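Local coordinates for peptidyl-tRNA hydrolase (Sulfolobus solfataricus, PDB 1XTY), which hydrolyses N-acyl-aminoacyl-tRNAs to a tRNA and an N-acyl-amino acid, probably acting on peptidyl-tRNAs that drop off the ribosome during protein synthesis, at residues A[11-16]-A[89-94]; A[2-7]-A[102-107]; A[81-86]-A[95-100]. All blocks are in the same frame, centred on the assembly; numbering follows the deposited sequence.

How the interactions relate
Two of the three contacts knit the mixed sheet, and the third joins two loops at one end of its strands. Interaction 2 is buried and pairs strand 2-9 with strand 97-106 past a cis proline; interaction 3, partly buried, pairs the same strand with strand 81-85, so 97-106 lies between the other two, and the contacts meet where V7 probably hydrogen-bonds to L100. Both rest on antiparallel backbone bonds, each with a beta bulge. Interaction 1 is a small surface contact without a hydrogen bond across it, where the loop of the 81-85/97-106 hairpin leans on the loop after strand 2-9. It touches interaction 3 through L92 with D86 and I12 with T98.

Interaction 1: residues A[11-16]-A[89-94]; sequences DIKMGK and KTQLEP
L92 is the residue on which the two loops meet: its two methyl groups reach separate residues of segment 11-16. CD1 lies 3.9 Å from CG of M14, the two side chains crossing at about a right angle, while CD2 approaches CB of I12 at 4.2 Å. Between these, CG of L92 sits 4.0 Å from the carbonyl O of K13, so the branch point rests against backbone. L92 holds CG anti to its carbonyl carbon (chi1 -64°), which carries both methyls across to the facing loop. I12, M14 and L92 all touch T98 of strand 97-106, and M14 packs on I19 and Q22 of helix 16-35, so this side is the more enclosed. An alanine in place of L92 would remove CG and both methyls and is likely to leave a gap facing I12 and M14, with the hairpin loop less firmly seated. The solvent side is looser. There the extended chain of K13 crosses that of Q91 obliquely, and its CD comes 3.3 Å from OE1 of Q91; NE2 stays farther off, 4.1 Å from CE of K13. The amide oxygen thus meets lysine methylenes without a hydrogen bond. With no hydrogen bond or salt bridge across the interface, the two loops are held by apolar and van der Waals contact, a chemistry that implies a modest attachment with little directional constraint.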
loop_
_atom_site.group_PDB
_atom_site.type_symbol
_atom_site.label_atom_id
_atom_site.label_comp_id
_atom_site.label_asym_id
_atom_site.label_seq_id
_atom_site.Cartn_x
_atom_site.Cartn_y
_atom_site.Cartn_z
ATOM N N ASP A 11 17.007 -10.125 0.619
ATOM C CA ASP A 11 18.038 -10.695 -0.245
ATOM C C ASP A 11 17.932 -10.349 -1.725
ATOM O O ASP A 11 18.836 -10.661 -2.499
ATOM C CB ASP A 11 18.108 -12.218 -0.076
ATOM C CG ASP A 11 16.786 -12.902 -0.352
ATOM O OD1 ASP A 11 16.780 -14.148 -0.460
ATOM O OD2 ASP A 11 15.756 -12.205 -0.454
ATOM N N ILE A 12 16.836 -9.722 -2.130
ATOM C CA ILE A 12 16.695 -9.325 -3.524
ATOM C C ILE A 12 16.926 -7.819 -3.576
ATOM O O ILE A 12 16.792 -7.132 -2.563
ATOM C CB ILE A 12 15.298 -9.670 -4.096
ATOM C CG1 ILE A 12 14.201 -9.061 -3.227
ATOM C CG2 ILE A 12 15.137 -11.181 -4.195
ATOM C CD1 ILE A 12 12.803 -9.370 -3.727
ATOM N N LYS A 13 17.276 -7.308 -4.749
ATOM C CA LYS A 13 17.552 -5.885 -4.896
ATOM C C LYS A 13 16.328 -5.053 -5.255
ATOM O O LYS A 13 15.745 -5.210 -6.331
ATOM C CB LYS A 13 18.638 -5.673 -5.953
ATOM C CG LYS A 13 19.023 -4.218 -6.163
ATOM C CD LYS A 13 20.158 -4.095 -7.169
ATOM C CE LYS A 13 20.536 -2.642 -7.404
ATOM N NZ LYS A 13 21.706 -2.521 -8.323
ATOM N N MET A 14 15.951 -4.161 -4.343
ATOM C CA MET A 14 14.808 -3.282 -4.552
ATOM C C MET A 14 15.072 -1.895 -3.977
ATOM O O MET A 14 15.466 -1.765 -2.820
ATOM C CB MET A 14 13.554 -3.859 -3.884
ATOM C CG MET A 14 13.099 -5.200 -4.425
ATOM S SD MET A 14 11.481 -5.662 -3.758
ATOM C CE MET A 14 11.935 -6.350 -2.172
ATOM N N GLY A 15 14.855 -0.863 -4.788
ATOM C CA GLY A 15 15.044 0.498 -4.317
ATOM C C GLY A 15 13.858 0.868 -3.442
ATOM O O GLY A 15 12.877 0.124 -3.391
ATOM N N LYS A 16 13.922 2.005 -2.756
ATOM C CA LYS A 16 12.814 2.383 -1.887
ATOM C C LYS A 16 11.506 2.566 -2.657
ATOM O O LYS A 16 10.434 2.265 -2.138
ATOM C CB LYS A 16 13.152 3.650 -1.094
ATOM C CG LYS A 16 13.357 4.898 -1.918
ATOM C CD LYS A 16 13.771 6.055 -1.006
ATOM C CE LYS A 16 13.988 7.339 -1.785
ATOM N NZ LYS A 16 14.398 8.463 -0.894
ATOM N N LYS A 89 8.904 -5.738 -14.584
ATOM C CA LYS A 89 9.040 -4.551 -15.431
ATOM C C LYS A 89 10.429 -3.933 -15.295
ATOM O O LYS A 89 10.875 -3.206 -16.184
ATOM C CB LYS A 89 7.959 -3.536 -15.062
ATOM C CG LYS A 89 6.543 -4.059 -15.263
ATOM C CD LYS A 89 6.282 -4.458 -16.715
ATOM C CE LYS A 89 4.864 -4.997 -16.913
ATOM N NZ LYS A 89 4.575 -5.340 -18.344
ATOM N N THR A 90 11.103 -4.212 -14.185
ATOM C CA THR A 90 12.437 -3.673 -13.981
ATOM C C THR A 90 13.398 -4.833 -13.710
ATOM O O THR A 90 13.090 -5.968 -14.048
ATOM C CB THR A 90 12.442 -2.626 -12.803
ATOM O OG1 THR A 90 13.787 -2.238 -12.523
ATOM C CG2 THR A 90 11.774 -3.178 -11.548
ATOM N N GLN A 91 14.569 -4.535 -13.154
ATOM C CA GLN A 91 15.582 -5.543 -12.852
ATOM C C GLN A 91 15.047 -6.955 -12.590
ATOM O O GLN A 91 15.294 -7.882 -13.361
ATOM C CB GLN A 91 16.408 -5.087 -11.651
ATOM C CG GLN A 91 17.264 -3.861 -11.930
ATOM C CD GLN A 91 17.833 -3.275 -10.664
ATOM O OE1 GLN A 91 17.914 -3.958 -9.643
ATOM N NE2 GLN A 91 18.234 -1.994 -10.718
ATOM N N LEU A 92 14.356 -7.111 -11.469
ATOM C CA LEU A 92 13.810 -8.391 -11.048
ATOM C C LEU A 92 13.067 -9.143 -12.145
ATOM O O LEU A 92 12.379 -8.548 -12.981
ATOM C CB LEU A 92 12.873 -8.200 -9.848
ATOM C CG LEU A 92 13.487 -7.675 -8.546
ATOM C CD1 LEU A 92 12.408 -7.522 -7.485
ATOM C CD2 LEU A 92 14.563 -8.631 -8.070
ATOM N N GLU A 93 13.209 -10.464 -12.132
ATOM C CA GLU A 93 12.536 -11.314 -13.103
ATOM C C GLU A 93 11.081 -11.458 -12.679
ATOM O O GLU A 93 10.782 -11.548 -11.488
ATOM C CB GLU A 93 13.196 -12.697 -13.154
ATOM C CG GLU A 93 14.543 -12.719 -13.860
ATOM C CD GLU A 93 14.407 -12.799 -15.370
ATOM O OE1 GLU A 93 13.561 -12.075 -15.937
ATOM O OE2 GLU A 93 15.155 -13.585 -15.991
ATOM N N PRO A 94 10.152 -11.469 -13.645
ATOM C CA PRO A 94 8.740 -11.608 -13.281
ATOM C C PRO A 94 8.503 -12.939 -12.575
ATOM O O PRO A 94 9.088 -13.957 -12.945
ATOM C CB PRO A 94 8.025 -11.512 -14.628
ATOM C CG PRO A 94 9.044 -12.059 -15.592
ATOM C CD PRO A 94 10.321 -11.420 -15.107
#

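Interaction 2: residues A[2-7]-A[102-107]; sequences IKMVIV and IGPAPE
I2, K3 and I102 have the largest areas buried here, and each meets the facing segment differently. I2 uses both branches: CG2 packs 3.7 Å from CB of P104, and CD1 lies at the same distance from CG of P106, so the isoleucine spans two prolines. Its CG1 stands anti to the carbonyl carbon (chi1 -60°), from where a second bend at chi2 brings CD1 over the P106 ring. K3 is gripped at backbone and side chain. Its N and O form a reciprocal pair of hydrogen bonds with A105, both donors lying well above the carbonyl planes. Its extended chain then reaches E107 in a salt bridge, NZ to OE1 3.1 Å, entered from above the carboxylate plane. I102 is tied mainly through its backbone, in a hydrogen-bonded antiparallel pair with V5: I102 N to V5 O is 2.8 Å, and V5 N to I102 O is 3.0 Å. Between the two pairs the register slips by one residue, a beta bulge, where the chain turns a corner at the cis proline P104. G103 fits into this bend at a phi of 100°; a CB there would clash with K3 O. At the bulge, CE of M4 reaches CD of P104 at 3.8 Å. On its other edge strand 2-9 bonds to strand 56-61 through M4 and I6. V5 and A105 face V110 of helix 107-114, while M4 and P104 pack against W49 of helix 40-51 and against helix 16-35.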
loop_
_atom_site.group_PDB
_atom_site.type_symbol
_atom_site.label_atom_id
_atom_site.label_comp_id
_atom_site.label_asym_id
_atom_site.label_seq_id
_atom_site.Cartn_x
_atom_site.Cartn_y
_atom_site.Cartn_z
ATOM N N ILE A 2 -5.762 -4.211 16.213
ATOM C CA ILE A 2 -5.729 -4.998 14.992
ATOM C C ILE A 2 -4.652 -4.377 14.113
ATOM O O ILE A 2 -4.594 -3.157 13.972
ATOM C CB ILE A 2 -7.083 -4.933 14.254
ATOM C CG1 ILE A 2 -8.191 -5.471 15.162
ATOM C CG2 ILE A 2 -7.020 -5.720 12.951
ATOM C CD1 ILE A 2 -7.965 -6.896 15.629
ATOM N N LYS A 3 -3.789 -5.208 13.534
ATOM C CA LYS A 3 -2.728 -4.704 12.675
ATOM C C LYS A 3 -2.460 -5.559 11.447
ATOM O O LYS A 3 -2.805 -6.738 11.401
ATOM C CB LYS A 3 -1.423 -4.566 13.460
ATOM C CG LYS A 3 -1.457 -3.483 14.522
ATOM C CD LYS A 3 -0.131 -3.369 15.234
ATOM C CE LYS A 3 -0.194 -2.314 16.327
ATOM N NZ LYS A 3 1.088 -2.249 17.083
ATOM N N MET A 4 -1.844 -4.939 10.447
ATOM C CA MET A 4 -1.476 -5.636 9.227
ATOM C C MET A 4 0.042 -5.667 9.218
ATOM O O MET A 4 0.691 -4.666 9.519
ATOM C CB MET A 4 -1.968 -4.887 7.981
ATOM C CG MET A 4 -1.483 -5.522 6.679
ATOM S SD MET A 4 -1.940 -4.606 5.182
ATOM C CE MET A 4 -3.633 -5.101 5.006
ATOM N N VAL A 5 0.610 -6.820 8.896
ATOM C CA VAL A 5 2.051 -6.951 8.841
ATOM C C VAL A 5 2.465 -7.346 7.434
ATOM O O VAL A 5 1.843 -8.213 6.818
ATOM C CB VAL A 5 2.559 -8.031 9.824
ATOM C CG1 VAL A 5 4.077 -8.132 9.748
ATOM C CG2 VAL A 5 2.119 -7.691 11.240
ATOM N N ILE A 6 3.498 -6.690 6.920
ATOM C CA ILE A 6 4.010 -7.009 5.596
ATOM C C ILE A 6 5.476 -7.395 5.754
ATOM O O ILE A 6 6.281 -6.631 6.290
ATOM C CB ILE A 6 3.897 -5.817 4.614
ATOM C CG1 ILE A 6 2.429 -5.438 4.405
ATOM C CG2 ILE A 6 4.511 -6.194 3.268
ATOM C CD1 ILE A 6 1.872 -4.508 5.453
ATOM N N VAL A 7 5.806 -8.599 5.301
ATOM C CA VAL A 7 7.165 -9.119 5.383
ATOM C C VAL A 7 7.865 -8.948 4.041
ATOM O O VAL A 7 7.450 -9.529 3.038
ATOM C CB VAL A 7 7.151 -10.617 5.757
ATOM C CG1 VAL A 7 8.579 -11.119 5.967
ATOM C CG2 VAL A 7 6.313 -10.830 7.012
ATOM N N ILE A 102 0.093 -10.071 5.764
ATOM C CA ILE A 102 -0.702 -10.875 6.688
ATOM C C ILE A 102 -1.680 -9.982 7.451
ATOM O O ILE A 102 -1.299 -8.929 7.962
ATOM C CB ILE A 102 0.189 -11.612 7.724
ATOM C CG1 ILE A 102 1.182 -12.531 7.009
ATOM C CG2 ILE A 102 -0.676 -12.421 8.668
ATOM C CD1 ILE A 102 2.204 -13.177 7.946
ATOM N N GLY A 103 -2.938 -10.401 7.521
ATOM C CA GLY A 103 -3.927 -9.621 8.239
ATOM C C GLY A 103 -4.805 -8.758 7.348
ATOM O O GLY A 103 -4.920 -9.018 6.149
ATOM N N PRO A 104 -5.426 -7.705 7.907
ATOM C CA PRO A 104 -5.309 -7.329 9.321
ATOM C C PRO A 104 -5.914 -8.344 10.292
ATOM O O PRO A 104 -6.845 -9.074 9.953
ATOM C CB PRO A 104 -6.010 -5.972 9.377
ATOM C CG PRO A 104 -7.041 -6.081 8.309
ATOM C CD PRO A 104 -6.310 -6.774 7.185
ATOM N N ALA A 105 -5.364 -8.383 11.500
ATOM C CA ALA A 105 -5.840 -9.299 12.531
ATOM C C ALA A 105 -5.236 -8.889 13.877
ATOM O O ALA A 105 -4.324 -8.069 13.924
ATOM C CB ALA A 105 -5.429 -10.725 12.187
ATOM N N PRO A 106 -5.746 -9.449 14.989
ATOM C CA PRO A 106 -5.218 -9.116 16.321
ATOM C C PRO A 106 -3.693 -9.185 16.301
ATOM O O PRO A 106 -3.119 -10.190 15.887
ATOM C CB PRO A 106 -5.837 -10.190 17.207
ATOM C CG PRO A 106 -7.179 -10.380 16.582
ATOM C CD PRO A 106 -6.854 -10.417 15.093
ATOM N N GLU A 107 -3.031 -8.127 16.753
ATOM C CA GLU A 107 -1.575 -8.105 16.706
ATOM C C GLU A 107 -0.875 -9.240 17.445
ATOM O O GLU A 107 0.196 -9.679 17.029
ATOM C CB GLU A 107 -1.040 -6.758 17.193
ATOM C CG GLU A 107 -1.325 -6.431 18.631
ATOM C CD GLU A 107 -0.813 -5.051 18.990
ATOM O OE1 GLU A 107 0.395 -4.799 18.784
ATOM O OE2 GLU A 107 -1.614 -4.223 19.470
#

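Interaction 3: residues A[81-86]-A[95-100]; sequences FSIIED and GTITCL
Strands 81-85 and 97-100 run antiparallel with their axes 4.6 Å apart at closest and 155° between their directions, paired on both sides of a beta bulge. I84 bonds through its N to C99 O (3.0 Å) and through its O to T98 N, while D86 N donates to T96 O at 2.8 Å and G95 N to D86 O as the hairpin closes. On the I83 face, CG2 of I83 meets CD1 of I97 at 3.7 Å, and CG1 of the same side chain touches CD1 of L100 at 3.9 Å, so I83 bridges two residues of the partner strand. In L100, CG anti to the backbone N (chi1 171°), with chi2 at 74°, brings CD1 there. E85 continues this row, its OE2 3.5 Å from CG1 of I97 and its carboxylate beside the G95 carbonyl without a hydrogen bond. On the other face CB of I84 rests on SG of C99, 3.9 Å away. T98 OG1 bonds to Q22 NE2 and weakly, at 3.5 Å, to I84 O. The carboxylate of D86 turns from the pairing to K18 and to the backbone N of G88, close to a bound sulfate. The hairpin is clasped by helices: I84 and S82 lie against helix 16-35, whereas F81, I97 and L100 pack on helix 64-76, and T98 and L100 bond onward to strand 2-9.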
loop_
_atom_site.group_PDB
_atom_site.type_symbol
_atom_site.label_atom_id
_atom_site.label_comp_id
_atom_site.label_asym_id
_atom_site.label_seq_id
_atom_site.Cartn_x
_atom_site.Cartn_y
_atom_site.Cartn_z
ATOM N N PHE A 81 -3.799 -13.651 3.935
ATOM C CA PHE A 81 -2.408 -13.466 3.551
ATOM C C PHE A 81 -2.294 -13.258 2.046
ATOM O O PHE A 81 -3.171 -13.665 1.289
ATOM C CB PHE A 81 -1.551 -14.661 4.004
ATOM C CG PHE A 81 -1.772 -15.922 3.212
ATOM C CD1 PHE A 81 -1.069 -16.153 2.029
ATOM C CD2 PHE A 81 -2.672 -16.885 3.653
ATOM C CE1 PHE A 81 -1.262 -17.330 1.299
ATOM C CE2 PHE A 81 -2.872 -18.066 2.930
ATOM C CZ PHE A 81 -2.167 -18.286 1.753
ATOM N N SER A 82 -1.226 -12.596 1.621
ATOM C CA SER A 82 -1.010 -12.357 0.200
ATOM C C SER A 82 0.456 -12.523 -0.144
ATOM O O SER A 82 1.319 -11.957 0.523
ATOM C CB SER A 82 -1.466 -10.946 -0.187
ATOM O OG SER A 82 -0.764 -9.959 0.556
ATOM N N ILE A 83 0.736 -13.314 -1.176
ATOM C CA ILE A 83 2.111 -13.520 -1.614
ATOM C C ILE A 83 2.253 -12.717 -2.897
ATOM O O ILE A 83 1.598 -13.006 -3.904
ATOM C CB ILE A 83 2.413 -15.007 -1.889
ATOM C CG1 ILE A 83 2.228 -15.818 -0.601
ATOM C CG2 ILE A 83 3.847 -15.160 -2.397
ATOM C CD1 ILE A 83 2.385 -17.320 -0.786
ATOM N N ILE A 84 3.096 -11.696 -2.847
ATOM C CA ILE A 84 3.297 -10.818 -3.989
ATOM C C ILE A 84 4.507 -11.185 -4.844
ATOM O O ILE A 84 5.596 -11.419 -4.321
ATOM C CB ILE A 84 3.449 -9.361 -3.512
ATOM C CG1 ILE A 84 2.203 -8.951 -2.714
ATOM C CG2 ILE A 84 3.675 -8.439 -4.696
ATOM C CD1 ILE A 84 0.897 -9.064 -3.500
ATOM N N GLU A 85 4.304 -11.246 -6.159
ATOM C CA GLU A 85 5.385 -11.555 -7.089
ATOM C C GLU A 85 5.577 -10.352 -8.004
ATOM O O GLU A 85 4.620 -9.639 -8.325
ATOM C CB GLU A 85 5.075 -12.811 -7.922
ATOM C CG GLU A 85 4.765 -14.053 -7.079
ATOM C CD GLU A 85 4.865 -15.367 -7.853
ATOM O OE1 GLU A 85 4.656 -15.374 -9.084
ATOM O OE2 GLU A 85 5.142 -16.407 -7.217
ATOM N N ASP A 86 6.817 -10.124 -8.413
ATOM C CA ASP A 86 7.151 -9.002 -9.282
ATOM C C ASP A 86 6.539 -9.162 -10.676
ATOM O O ASP A 86 6.379 -10.282 -11.171
ATOM C CB ASP A 86 8.676 -8.876 -9.378
ATOM C CG ASP A 86 9.121 -7.530 -9.921
ATOM O OD1 ASP A 86 9.112 -7.341 -11.153
ATOM O OD2 ASP A 86 9.476 -6.653 -9.106
ATOM N N GLY A 95 7.664 -12.920 -11.547
ATOM C CA GLY A 95 7.382 -14.135 -10.809
ATOM C C GLY A 95 8.154 -14.216 -9.507
ATOM O O GLY A 95 7.854 -15.049 -8.654
ATOM N N THR A 96 9.151 -13.349 -9.352
ATOM C CA THR A 96 9.966 -13.324 -8.141
ATOM C C THR A 96 9.127 -12.861 -6.949
ATOM O O THR A 96 8.550 -11.773 -6.973
ATOM C CB THR A 96 11.162 -12.353 -8.296
ATOM O OG1 THR A 96 11.953 -12.739 -9.429
ATOM C CG2 THR A 96 12.027 -12.365 -7.050
ATOM N N ILE A 97 9.056 -13.685 -5.908
ATOM C CA ILE A 97 8.297 -13.329 -4.714
ATOM C C ILE A 97 9.060 -12.222 -3.979
ATOM O O ILE A 97 10.231 -12.383 -3.640
ATOM C CB ILE A 97 8.108 -14.558 -3.795
ATOM C CG1 ILE A 97 7.195 -15.576 -4.489
ATOM C CG2 ILE A 97 7.524 -14.133 -2.447
ATOM C CD1 ILE A 97 6.933 -16.839 -3.681
ATOM N N THR A 98 8.391 -11.097 -3.742
ATOM C CA THR A 98 9.023 -9.954 -3.087
ATOM C C THR A 98 8.602 -9.727 -1.640
ATOM O O THR A 98 9.388 -9.219 -0.832
ATOM C CB THR A 98 8.737 -8.649 -3.861
ATOM O OG1 THR A 98 7.325 -8.424 -3.902
ATOM C CG2 THR A 98 9.278 -8.732 -5.285
ATOM N N CYS A 99 7.363 -10.077 -1.305
ATOM C CA CYS A 99 6.897 -9.877 0.058
ATOM C C CYS A 99 5.628 -10.653 0.371
ATOM O O CYS A 99 4.975 -11.208 -0.521
ATOM C CB CYS A 99 6.671 -8.384 0.331
ATOM S SG CYS A 99 5.393 -7.604 -0.684
ATOM N N LEU A 100 5.297 -10.675 1.658
ATOM C CA LEU A 100 4.134 -11.381 2.176
ATOM C C LEU A 100 3.310 -10.466 3.079
ATOM O O LEU A 100 3.841 -9.860 4.012
ATOM C CB LEU A 100 4.594 -12.597 2.994
ATOM C CG LEU A 100 3.541 -13.353 3.808
ATOM C CD1 LEU A 100 2.652 -14.173 2.871
ATOM C CD2 LEU A 100 4.228 -14.277 4.811
#